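PDB 3TPA: heme-binding protein A from Haemophilus parasuis 29755, which probably binds glutathione as an extracellular solute-binding protein (family 5) related to the GbpA glutathione-binding proteins, despite its heme-binding name. Local coordinates for residues F422-P425 and Q429-I432; N416-N421 and K463-A468; A253-K256 and N262-E265; D245-S250 and Y487-K492; T371-Q376 and A386-H391. The protein carries 1 engineered substitution. All blocks are in the same frame, centred on the assembly; numbering follows the deposited sequence.

Overall arrangement
Contacts 1 and 2 share helix 420-427 and touch through packing of L423 against Y465; their centres lie about 12 Å apart. Contacts 3 and 4 form the second pair, with centres about 7 Å apart: both use helix 249-255, and their strands 261-276 and 478-491 are bonded neighbours, joined for example by L264 O and V488 N at 2.8 Å. Contact 5, between helix 368-381 and strand 384-389, touches none of the others; its strand is at the edge of the same six-stranded sheet, its centre about 31 Å from that of contact 4. Contacts 1 and 4 lie on opposite sides of the chain's centre, about 34 Å apart between centres. Helix 458-475 of contact 2 is followed in the chain by strand 478-491 of contact 4.

Contact 1 of 5, residues F422-P425 and Q429-I432; sequences FLFP and QANI
The amide of N431 stands almost upright to the phenyl ring of F424, the two planes 85° apart, where the chain bends back on helix 420-427 soon after leaving it. This is a local return of a loop onto the last part of a helix, at the surface of the protein. The helix is kinked at P425, whose ring nitrogen makes no bond to the preceding turn. N431 ND2 donates to F424 O at 2.8 Å. The oxygen lies practically in the plane of the N431 amide, but the donor sits 45° above the carbonyl plane of F424, so the bond is not on a lone pair; separately, it is bent at the hydrogen. The same nitrogen comes within 3.6 Å of F424 CD2, approaching the ring obliquely. F424 holds CG anti to its own nitrogen (chi1 -170°), which swings the ring out along the helix flank toward residues 429-432. There its far end meets a methyl group, F424 CZ to A430 CB at 4.3 Å. E446 of helix 443-453 touches the F424 side chain and accepts from Q429 N. N431 ND2 also lies 3.4 Å from P425 CA.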
# COMPACT_ATOMS: atom_id res chain seq x y z
N PHE A 422 2.00 7.11 7.23
CA PHE A 422 3.02 6.40 8.01
C PHE A 422 2.98 6.95 9.44
O PHE A 422 2.76 6.22 10.40
CB PHE A 422 4.45 6.65 7.46
CG PHE A 422 4.79 5.91 6.20
CD1 PHE A 422 5.44 4.68 6.26
CD2 PHE A 422 4.50 6.45 4.96
CE1 PHE A 422 5.77 3.98 5.09
CE2 PHE A 422 4.83 5.75 3.78
CZ PHE A 422 5.46 4.52 3.85
N LEU A 423 3.19 8.25 9.57
CA LEU A 423 3.43 8.88 10.88
C LEU A 423 2.22 8.97 11.81
O LEU A 423 2.35 8.81 13.02
CB LEU A 423 4.00 10.28 10.69
CG LEU A 423 5.31 10.36 9.88
CD1 LEU A 423 5.64 11.81 9.67
CD2 LEU A 423 6.45 9.66 10.59
N PHE A 424 1.04 9.21 11.26
CA PHE A 424 -0.14 9.27 12.11
C PHE A 424 -0.53 7.88 12.66
O PHE A 424 -0.77 7.72 13.85
CB PHE A 424 -1.32 9.96 11.39
CG PHE A 424 -2.48 10.27 12.29
CD1 PHE A 424 -2.53 11.45 13.02
CD2 PHE A 424 -3.52 9.37 12.41
CE1 PHE A 424 -3.61 11.74 13.86
CE2 PHE A 424 -4.60 9.65 13.24
CZ PHE A 424 -4.65 10.82 13.97
N PRO A 425 -0.62 6.86 11.79
CA PRO A 425 -0.94 5.53 12.34
C PRO A 425 0.08 5.05 13.38
O PRO A 425 -0.32 4.45 14.39
CB PRO A 425 -0.91 4.63 11.11
CG PRO A 425 -1.33 5.53 9.99
CD PRO A 425 -0.69 6.87 10.32
N GLN A 429 -1.12 10.09 19.26
CA GLN A 429 -1.72 9.76 20.54
C GLN A 429 -3.06 9.06 20.31
O GLN A 429 -3.46 8.21 21.09
CB GLN A 429 -1.94 11.01 21.38
CG GLN A 429 -2.30 10.70 22.81
CD GLN A 429 -1.93 11.82 23.76
OE1 GLN A 429 -1.31 11.59 24.81
NE2 GLN A 429 -2.30 13.05 23.41
N ALA A 430 -3.74 9.42 19.24
CA ALA A 430 -5.09 8.92 19.02
C ALA A 430 -5.12 7.43 18.71
O ALA A 430 -6.17 6.79 18.80
CB ALA A 430 -5.79 9.72 17.92
N ASN A 431 -3.95 6.87 18.35
CA ASN A 431 -3.85 5.47 18.02
C ASN A 431 -3.29 4.63 19.17
O ASN A 431 -2.68 3.59 18.95
CB ASN A 431 -3.07 5.30 16.71
CG ASN A 431 -3.86 5.81 15.52
OD1 ASN A 431 -5.03 5.50 15.39
ND2 ASN A 431 -3.22 6.59 14.66
N ILE A 432 -3.50 5.10 20.39
CA ILE A 432 -3.21 4.30 21.59
C ILE A 432 -4.48 4.12 22.41
O ILE A 432 -5.13 5.11 22.74
CB ILE A 432 -2.19 4.98 22.53
CG1 ILE A 432 -0.94 5.46 21.78
CG2 ILE A 432 -1.80 4.04 23.66
CD1 ILE A 432 -0.09 6.42 22.62

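Contact 2 of 5, residues N416-N421 and K463-A468; sequences NGDPDN and KLYQQA
P419 lies over one face of the Y465 ring, and this CH-pi contact is the apolar heart of the junction between the start of helix 420-427 and helix 458-475. P419 CG is 3.7 Å from the centroid of the Y465 ring, 28° off its normal, so the methylene sits toward the rim, nearest to Y465 CE2 at 3.4 Å. Y465 keeps CG anti to its carbonyl carbon (chi1 -72°), which carries the ring away from its helix toward the proline. V321 and L322 also touch P419.

The polar links begin at the phenol. Y465 OH donates to water 1 at 2.6 Å, and that water, lying in the plane of the ring at its edge, donates in turn to D420 OD1 at 2.7 Å. No direct hydrogen bond joins the segments; D420 CB simply packs against Y465 OH at 3.5 Å.

Hydrogen bonds inside 416-421 shape the turn that presents the proline. N416 OD1 accepts from D418 N at 3.0 Å, an Asx turn, and D418 OD1 accepts from D420 N at 2.8 Å, a capping bond at the entry to the helix that uses the anti side of the carboxylate. D418 OD2 has a salt bridge to R461, which also makes a weak hydrogen bond to Y465 OH.

The phenol, donating to the water that donates to D420, probably stays neutral and is linked to that carboxylate through the water alone, while R461 should help keep D418 ionised.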
# COMPACT_ATOMS: atom_id res chain seq x y z
N ASN A 416 -1.73 4.51 0.83
CA ASN A 416 -1.80 5.65 -0.09
C ASN A 416 -0.45 6.32 -0.32
O ASN A 416 -0.32 7.23 -1.13
CB ASN A 416 -2.89 6.68 0.32
CG ASN A 416 -2.58 7.43 1.60
OD1 ASN A 416 -1.49 7.35 2.15
ND2 ASN A 416 -3.56 8.19 2.09
N GLY A 417 0.56 5.85 0.41
CA GLY A 417 1.92 6.35 0.27
C GLY A 417 2.18 7.77 0.74
O GLY A 417 3.24 8.32 0.44
N ASP A 418 1.25 8.38 1.47
CA ASP A 418 1.49 9.73 2.02
C ASP A 418 2.22 9.66 3.36
O ASP A 418 1.98 8.73 4.13
CB ASP A 418 0.15 10.46 2.22
CG ASP A 418 0.33 11.93 2.48
OD1 ASP A 418 0.53 12.32 3.64
OD2 ASP A 418 0.27 12.71 1.51
N PRO A 419 3.10 10.63 3.65
CA PRO A 419 3.78 10.62 4.95
C PRO A 419 2.81 10.58 6.13
O PRO A 419 3.12 9.97 7.15
CB PRO A 419 4.58 11.95 4.96
CG PRO A 419 3.96 12.79 3.86
CD PRO A 419 3.50 11.78 2.83
N ASP A 420 1.64 11.20 5.98
CA ASP A 420 0.60 11.14 7.02
C ASP A 420 0.19 9.71 7.32
O ASP A 420 -0.13 9.36 8.45
CB ASP A 420 -0.64 11.94 6.60
CG ASP A 420 -1.80 11.76 7.60
OD1 ASP A 420 -1.84 12.49 8.60
OD2 ASP A 420 -2.66 10.88 7.38
N ASN A 421 0.19 8.87 6.29
CA ASN A 421 -0.27 7.48 6.43
C ASN A 421 0.85 6.54 6.87
O ASN A 421 0.68 5.33 6.88
CB ASN A 421 -0.92 7.02 5.11
CG ASN A 421 -1.47 5.61 5.17
OD1 ASN A 421 -1.06 4.75 4.40
ND2 ASN A 421 -2.42 5.39 6.06
N LYS A 463 8.33 20.21 4.60
CA LYS A 463 9.12 20.78 5.68
C LYS A 463 8.52 20.42 7.04
O LYS A 463 9.23 20.13 7.99
CB LYS A 463 9.25 22.29 5.53
CG LYS A 463 10.05 22.72 4.31
CD LYS A 463 10.43 24.20 4.40
CE LYS A 463 10.99 24.73 3.08
NZ LYS A 463 9.93 24.94 2.06
N LEU A 464 7.20 20.45 7.12
CA LEU A 464 6.54 20.09 8.37
C LEU A 464 6.85 18.63 8.72
O LEU A 464 7.18 18.32 9.87
CB LEU A 464 5.02 20.33 8.28
CG LEU A 464 4.53 21.79 8.27
CD1 LEU A 464 3.05 21.83 7.96
CD2 LEU A 464 4.82 22.51 9.60
N TYR A 465 6.78 17.74 7.73
CA TYR A 465 7.07 16.33 7.96
C TYR A 465 8.53 16.12 8.35
O TYR A 465 8.83 15.32 9.24
CB TYR A 465 6.64 15.44 6.78
CG TYR A 465 5.13 15.31 6.72
CD1 TYR A 465 4.42 14.83 7.80
CD2 TYR A 465 4.42 15.72 5.59
CE1 TYR A 465 3.06 14.73 7.78
CE2 TYR A 465 3.04 15.61 5.55
CZ TYR A 465 2.36 15.12 6.65
OH TYR A 465 0.99 15.02 6.65
N GLN A 466 9.43 16.87 7.71
CA GLN A 466 10.83 16.72 8.07
C GLN A 466 11.06 17.10 9.53
O GLN A 466 11.86 16.47 10.23
CB GLN A 466 11.73 17.54 7.15
CG GLN A 466 11.90 16.92 5.77
CD GLN A 466 12.98 17.60 4.95
OE1 GLN A 466 13.29 18.77 5.18
NE2 GLN A 466 13.56 16.88 4.00
N GLN A 467 10.36 18.14 9.97
CA GLN A 467 10.44 18.59 11.34
C GLN A 467 9.88 17.55 12.30
O GLN A 467 10.50 17.29 13.34
CB GLN A 467 9.70 19.91 11.53
CG GLN A 467 10.39 21.09 10.91
CD GLN A 467 9.70 22.40 11.22
OE1 GLN A 467 8.73 22.45 11.97
NE2 GLN A 467 10.23 23.48 10.67
N ALA A 468 8.72 16.99 11.97
CA ALA A 468 8.12 15.93 12.79
C ALA A 468 9.03 14.71 12.91
O ALA A 468 9.19 14.14 13.98
CB ALA A 468 6.77 15.51 12.23
O HOH W 1 0.12 14.29 9.04

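Contact 3 of 5, residues A253-K256 and N262-E265; sequences AQMK and NLLE
L263 meets two consecutive residues, M255 and K256, where the last part of helix 249-255 and the residue after it lie against strand 261-276. The apolar part of the contact divides between the two branches of the leucine. L263 CD1 reaches the sulfur, M255 SD, at 4.4 Å, while L263 CD2 lies 3.6 Å from K256 CG and also borders CE of the same lysine. Having CG anti to the backbone nitrogen (chi1 -180°) projects this fork off the strand toward the helix. M255 also packs on P247 and Y233.

The polar part sits farther out. K256 runs fully extended past the leucine, and the two side chains, K256 and E265, cross at about a right angle. K256 NZ and E265 OE1, 3.9 Å apart, form only a long salt bridge, with K256 CE nearer to E265 OE1 at 3.5 Å. Water 2 closes the gap: it accepts from K256 NZ at 2.8 Å and donates to E265 OE2 at 2.9 Å. The direct attraction is therefore probably modest, and the water bridge supplies the short hydrogen bonds, between two solvent-exposed side chains.

L263 and E265, alternate residues on one face of the strand, thus receive M255 and K256: a short helix laid through a brief connection against strand 261-276, an inner strand of the mixed six-stranded sheet, in this family 5 solute-binding protein.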
# COMPACT_ATOMS: atom_id res chain seq x y z
N ALA A 253 18.90 -13.24 -7.70
CA ALA A 253 20.30 -13.05 -8.08
C ALA A 253 20.61 -13.57 -9.49
O ALA A 253 21.26 -12.90 -10.28
CB ALA A 253 21.21 -13.71 -7.05
N GLN A 254 20.15 -14.77 -9.81
CA GLN A 254 20.34 -15.28 -11.16
C GLN A 254 19.48 -14.57 -12.22
O GLN A 254 19.89 -14.47 -13.39
CB GLN A 254 20.12 -16.79 -11.22
CG GLN A 254 20.22 -17.35 -12.64
CD GLN A 254 21.59 -17.10 -13.27
OE1 GLN A 254 22.61 -17.15 -12.58
NE2 GLN A 254 21.60 -16.83 -14.56
N MET A 255 18.29 -14.10 -11.84
CA MET A 255 17.44 -13.34 -12.76
C MET A 255 18.17 -12.08 -13.20
O MET A 255 18.03 -11.64 -14.34
CB MET A 255 16.09 -12.95 -12.14
CG MET A 255 15.08 -14.05 -11.98
SD MET A 255 13.55 -13.46 -11.17
CE MET A 255 12.60 -14.98 -11.12
N LYS A 256 18.93 -11.48 -12.29
CA LYS A 256 19.71 -10.29 -12.60
C LYS A 256 20.80 -10.55 -13.65
O LYS A 256 21.34 -9.62 -14.23
CB LYS A 256 20.33 -9.71 -11.33
CG LYS A 256 19.35 -8.87 -10.47
CD LYS A 256 19.93 -8.57 -9.09
CE LYS A 256 18.98 -7.75 -8.23
NZ LYS A 256 19.57 -7.52 -6.87
N ASN A 262 14.25 -8.78 -17.80
CA ASN A 262 14.40 -7.40 -17.40
C ASN A 262 13.79 -7.30 -15.99
O ASN A 262 12.57 -7.18 -15.84
CB ASN A 262 13.64 -6.51 -18.38
CG ASN A 262 13.58 -5.06 -17.95
OD1 ASN A 262 14.40 -4.58 -17.17
ND2 ASN A 262 12.59 -4.34 -18.47
N LEU A 263 14.64 -7.40 -14.97
CA LEU A 263 14.17 -7.40 -13.60
C LEU A 263 14.04 -5.97 -13.06
O LEU A 263 15.04 -5.32 -12.79
CB LEU A 263 15.11 -8.20 -12.69
CG LEU A 263 14.65 -8.24 -11.23
CD1 LEU A 263 13.40 -9.11 -11.07
CD2 LEU A 263 15.76 -8.74 -10.32
N LEU A 264 12.81 -5.50 -12.90
CA LEU A 264 12.57 -4.18 -12.31
C LEU A 264 12.44 -4.28 -10.79
O LEU A 264 11.84 -5.22 -10.27
CB LEU A 264 11.30 -3.55 -12.90
CG LEU A 264 11.21 -3.42 -14.42
CD1 LEU A 264 9.84 -2.91 -14.83
CD2 LEU A 264 12.30 -2.50 -14.95
N GLU A 265 12.98 -3.29 -10.07
CA GLU A 265 12.89 -3.27 -8.61
C GLU A 265 12.76 -1.86 -8.07
O GLU A 265 13.20 -0.90 -8.69
CB GLU A 265 14.12 -3.91 -7.97
CG GLU A 265 15.44 -3.25 -8.39
CD GLU A 265 16.63 -3.93 -7.75
OE1 GLU A 265 17.34 -4.68 -8.45
OE2 GLU A 265 16.85 -3.75 -6.54
O HOH W 2 17.74 -6.20 -5.26

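Contact 4 of 5, residues D245-S250 and Y487-K492; sequences DFPNIS and YVPLNK
The backbone of 245-250 passes P247 across a face of strand 487-491, where Y487 and P489 receive it. F246 has the positive phi of 35°, P247 and N248 are extended, and a weakly bonded helical turn begins at about I249; the strand is extended throughout, so its residues alternate and Y487 and P489 come out on the same side. No hydrogen bond joins the two segments, and the contact is entirely apolar.

P247 points its ring at the strand. P247 CG is 3.9 Å from P489 CG, and the two pyrrolidines cross at about a right angle. The same atom, P247 CG, touches the base of the tyrosine side chain at Y487 CB, 4.2 Å away. With CG1 anti to the backbone nitrogen (chi1 -176°), I249 brings its CD1 end nearer the strand than its CB would suggest, to 4.2 Å from Y487 CE2, an oblique approach to the ring.

R232 of helix 229-237 donates to the carbonyl oxygens of D245 and F246, holding the backbone just before P247. Helix 249-255 adds I252 against Y487 and M255 against both prolines, while L263 of the adjacent strand 261-276 touches Y487 and P489, and I244 of strand 243-244 also reaches P489.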
# COMPACT_ATOMS: atom_id res chain seq x y z
N ASP A 245 4.62 -12.94 -11.07
CA ASP A 245 4.53 -12.36 -9.74
C ASP A 245 5.16 -13.30 -8.70
O ASP A 245 5.57 -14.41 -9.02
CB ASP A 245 3.08 -12.00 -9.38
CG ASP A 245 2.18 -13.22 -9.22
OD1 ASP A 245 2.60 -14.35 -9.54
OD2 ASP A 245 1.02 -13.02 -8.78
N PHE A 246 5.27 -12.80 -7.47
CA PHE A 246 5.87 -13.54 -6.35
C PHE A 246 7.05 -14.44 -6.76
O PHE A 246 7.03 -15.64 -6.53
CB PHE A 246 4.80 -14.34 -5.59
CG PHE A 246 3.73 -13.46 -4.94
CD1 PHE A 246 3.95 -12.85 -3.72
CD2 PHE A 246 2.53 -13.23 -5.58
CE1 PHE A 246 2.98 -12.03 -3.14
CE2 PHE A 246 1.55 -12.41 -5.01
CZ PHE A 246 1.77 -11.81 -3.79
N PRO A 247 8.09 -13.84 -7.36
CA PRO A 247 9.30 -14.60 -7.64
C PRO A 247 9.96 -15.09 -6.35
O PRO A 247 10.05 -14.33 -5.39
CB PRO A 247 10.21 -13.57 -8.31
CG PRO A 247 9.76 -12.25 -7.74
CD PRO A 247 8.26 -12.39 -7.60
N ASN A 248 10.42 -16.34 -6.31
CA ASN A 248 11.21 -16.79 -5.18
C ASN A 248 12.46 -15.94 -5.06
O ASN A 248 13.17 -15.73 -6.04
CB ASN A 248 11.61 -18.27 -5.32
CG ASN A 248 10.56 -19.21 -4.78
OD1 ASN A 248 9.63 -18.81 -4.07
ND2 ASN A 248 10.71 -20.49 -5.10
N ILE A 249 12.73 -15.46 -3.86
CA ILE A 249 13.90 -14.60 -3.63
C ILE A 249 15.20 -15.29 -4.01
O ILE A 249 16.15 -14.63 -4.45
CB ILE A 249 13.98 -14.11 -2.16
CG1 ILE A 249 15.15 -13.13 -1.99
CG2 ILE A 249 14.10 -15.29 -1.19
CD1 ILE A 249 14.97 -11.81 -2.71
N SER A 250 15.24 -16.61 -3.85
CA SER A 250 16.39 -17.43 -4.22
C SER A 250 16.78 -17.26 -5.68
O SER A 250 17.93 -17.46 -6.05
CB SER A 250 16.07 -18.92 -4.00
OG SER A 250 15.53 -19.15 -2.72
N TYR A 487 9.78 -6.60 -6.64
CA TYR A 487 10.32 -6.99 -7.93
C TYR A 487 9.23 -7.24 -8.94
O TYR A 487 8.22 -7.85 -8.63
CB TYR A 487 11.15 -8.27 -7.79
CG TYR A 487 12.37 -8.11 -6.94
CD1 TYR A 487 13.47 -7.41 -7.40
CD2 TYR A 487 12.43 -8.65 -5.66
CE1 TYR A 487 14.61 -7.26 -6.62
CE2 TYR A 487 13.57 -8.51 -4.87
CZ TYR A 487 14.65 -7.82 -5.36
OH TYR A 487 15.79 -7.65 -4.60
N VAL A 488 9.44 -6.76 -10.16
CA VAL A 488 8.62 -7.17 -11.29
C VAL A 488 9.54 -7.77 -12.37
O VAL A 488 10.19 -7.05 -13.13
CB VAL A 488 7.79 -6.03 -11.88
CG1 VAL A 488 7.08 -6.48 -13.14
CG2 VAL A 488 6.76 -5.51 -10.87
N PRO A 489 9.60 -9.11 -12.43
CA PRO A 489 10.43 -9.77 -13.45
C PRO A 489 9.71 -9.79 -14.79
O PRO A 489 8.63 -10.37 -14.91
CB PRO A 489 10.60 -11.19 -12.89
CG PRO A 489 10.08 -11.14 -11.46
CD PRO A 489 9.03 -10.08 -11.48
N LEU A 490 10.30 -9.16 -15.80
CA LEU A 490 9.70 -9.09 -17.12
C LEU A 490 10.51 -9.84 -18.17
O LEU A 490 11.73 -9.85 -18.12
CB LEU A 490 9.60 -7.64 -17.58
CG LEU A 490 8.77 -6.66 -16.79
CD1 LEU A 490 9.01 -5.26 -17.33
CD2 LEU A 490 7.30 -7.04 -16.86
N ASN A 491 9.83 -10.42 -19.14
CA ASN A 491 10.55 -10.88 -20.33
C ASN A 491 11.06 -9.68 -21.12
O ASN A 491 10.44 -8.61 -21.11
CB ASN A 491 9.68 -11.77 -21.22
CG ASN A 491 10.50 -12.44 -22.33
OD1 ASN A 491 10.72 -11.86 -23.39
ND2 ASN A 491 10.99 -13.65 -22.05
N LYS A 492 12.18 -9.86 -21.80
CA LYS A 492 12.87 -8.78 -22.50
C LYS A 492 12.02 -8.12 -23.58
O LYS A 492 12.30 -6.99 -23.98
CB LYS A 492 14.18 -9.30 -23.11
CG LYS A 492 15.10 -8.23 -23.70
CD LYS A 492 16.35 -8.83 -24.33
CE LYS A 492 16.24 -8.89 -25.85
NZ LYS A 492 17.46 -9.44 -26.51

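Contact 5 of 5, residues T371-Q376 and A386-H391; sequences TAEIIQ and AKLVTH
A372, E373 and Q376 of helix 371-376 meet L388 of strand 386-389, and Q376 also reaches A386; the two elements run nearly antiparallel at 171°, with axes approaching to 9.1 Å. They are the helix and the second strand of a beta-alpha-beta unit, in which helix 368-381 links parallel neighbours 351-356 and 384-389, the latter at an edge of the six-stranded sheet.

L388 is the apolar centre. It forks against one side of the helix, L388 CD2 meeting the methyl of A372 CB at 3.7 Å and L388 CD1 meeting E373 CG at 3.8 Å. The amide of Q376 passes obliquely beside L388 CG, so that A372 and E373, with Q376 about one turn further on, border the leucine fork on the helix side. I375 of the helix packs on I355 of the neighbouring strand.

Q376 supplies the polar link. Its CG is anti to the backbone nitrogen (chi1 174°) and the chain stays extended, which takes the amide across to the strand. Q376 NE2 donates to A386 O at 2.9 Å, in the carbonyl plane and with a C=O...N angle of 151°, though the oxygen is tilted from the plane of the Q376 amide and the bond is bent at the hydrogen. Water 4 accepts from Q376 NE2 at 2.9 Å and from L388 N at 3.0 Å. A second bridge joins the backbones: water 3 accepts from A386 N at 3.1 Å and donates to Q376 O at 2.7 Å.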
# COMPACT_ATOMS: atom_id res chain seq x y z
N THR A 371 15.51 -11.94 12.48
CA THR A 371 15.65 -10.56 12.93
C THR A 371 15.81 -10.57 14.45
O THR A 371 16.77 -10.04 14.99
CB THR A 371 14.39 -9.73 12.56
OG1 THR A 371 14.16 -9.78 11.15
CG2 THR A 371 14.57 -8.27 12.99
N ALA A 372 14.86 -11.19 15.14
CA ALA A 372 14.90 -11.22 16.60
C ALA A 372 16.20 -11.83 17.15
O ALA A 372 16.75 -11.35 18.15
CB ALA A 372 13.68 -11.96 17.15
N GLU A 373 16.68 -12.90 16.51
CA GLU A 373 17.87 -13.60 17.00
C GLU A 373 19.12 -12.74 16.90
O GLU A 373 19.95 -12.71 17.81
CB GLU A 373 18.08 -14.91 16.22
CG GLU A 373 17.15 -16.02 16.64
CD GLU A 373 17.18 -17.21 15.70
OE1 GLU A 373 17.91 -17.15 14.68
OE2 GLU A 373 16.47 -18.20 15.98
N ILE A 374 19.25 -12.03 15.79
CA ILE A 374 20.43 -11.18 15.57
C ILE A 374 20.46 -10.08 16.62
O ILE A 374 21.49 -9.81 17.25
CB ILE A 374 20.39 -10.54 14.16
CG1 ILE A 374 20.68 -11.61 13.10
CG2 ILE A 374 21.39 -9.39 14.04
CD1 ILE A 374 20.30 -11.19 11.72
N ILE A 375 19.32 -9.46 16.82
CA ILE A 375 19.20 -8.39 17.81
C ILE A 375 19.47 -8.92 19.21
O ILE A 375 20.21 -8.31 19.96
CB ILE A 375 17.83 -7.72 17.72
CG1 ILE A 375 17.83 -6.74 16.55
CG2 ILE A 375 17.51 -6.98 18.99
CD1 ILE A 375 16.64 -6.90 15.65
N GLN A 376 18.87 -10.05 19.56
CA GLN A 376 19.11 -10.68 20.85
C GLN A 376 20.62 -10.85 21.15
O GLN A 376 21.07 -10.57 22.27
CB GLN A 376 18.40 -12.03 20.94
CG GLN A 376 18.71 -12.84 22.19
CD GLN A 376 18.05 -14.21 22.16
OE1 GLN A 376 18.17 -14.94 21.18
NE2 GLN A 376 17.34 -14.56 23.22
N ALA A 386 17.49 -10.23 26.57
CA ALA A 386 16.16 -10.26 25.98
C ALA A 386 15.79 -11.66 25.51
O ALA A 386 16.39 -12.20 24.57
CB ALA A 386 16.09 -9.27 24.81
N LYS A 387 14.80 -12.25 26.17
CA LYS A 387 14.27 -13.55 25.78
C LYS A 387 13.34 -13.41 24.57
O LYS A 387 12.52 -12.50 24.51
CB LYS A 387 13.50 -14.15 26.95
CG LYS A 387 13.14 -15.62 26.79
CD LYS A 387 12.54 -16.17 28.06
CE LYS A 387 12.30 -17.67 27.97
NZ LYS A 387 12.59 -18.33 29.27
N LEU A 388 13.48 -14.31 23.59
CA LEU A 388 12.55 -14.33 22.46
C LEU A 388 11.23 -14.94 22.90
O LEU A 388 11.20 -15.98 23.54
CB LEU A 388 13.12 -15.13 21.28
CG LEU A 388 14.44 -14.62 20.71
CD1 LEU A 388 14.67 -15.23 19.34
CD2 LEU A 388 14.42 -13.12 20.62
N VAL A 389 10.14 -14.26 22.57
CA VAL A 389 8.82 -14.66 23.03
C VAL A 389 7.92 -14.93 21.84
O VAL A 389 7.81 -14.11 20.93
CB VAL A 389 8.18 -13.57 23.93
CG1 VAL A 389 6.73 -13.91 24.25
CG2 VAL A 389 9.00 -13.40 25.20
N THR A 390 7.28 -16.09 21.87
CA THR A 390 6.42 -16.55 20.79
C THR A 390 4.95 -16.48 21.19
O THR A 390 4.60 -16.77 22.33
CB THR A 390 6.79 -18.00 20.41
OG1 THR A 390 8.17 -18.06 20.03
CG2 THR A 390 5.91 -18.50 19.28
N HIS A 391 4.10 -16.08 20.25
CA HIS A 391 2.67 -15.94 20.49
C HIS A 391 1.94 -16.29 19.21
O HIS A 391 2.52 -16.19 18.13
CB HIS A 391 2.31 -14.48 20.85
CG HIS A 391 2.64 -14.09 22.26
ND1 HIS A 391 1.91 -14.54 23.35
CD2 HIS A 391 3.59 -13.28 22.76
CE1 HIS A 391 2.42 -14.03 24.45
NE2 HIS A 391 3.44 -13.26 24.12
O HOH W 3 19.82 -10.41 24.61
O HOH W 4 15.35 -16.57 23.97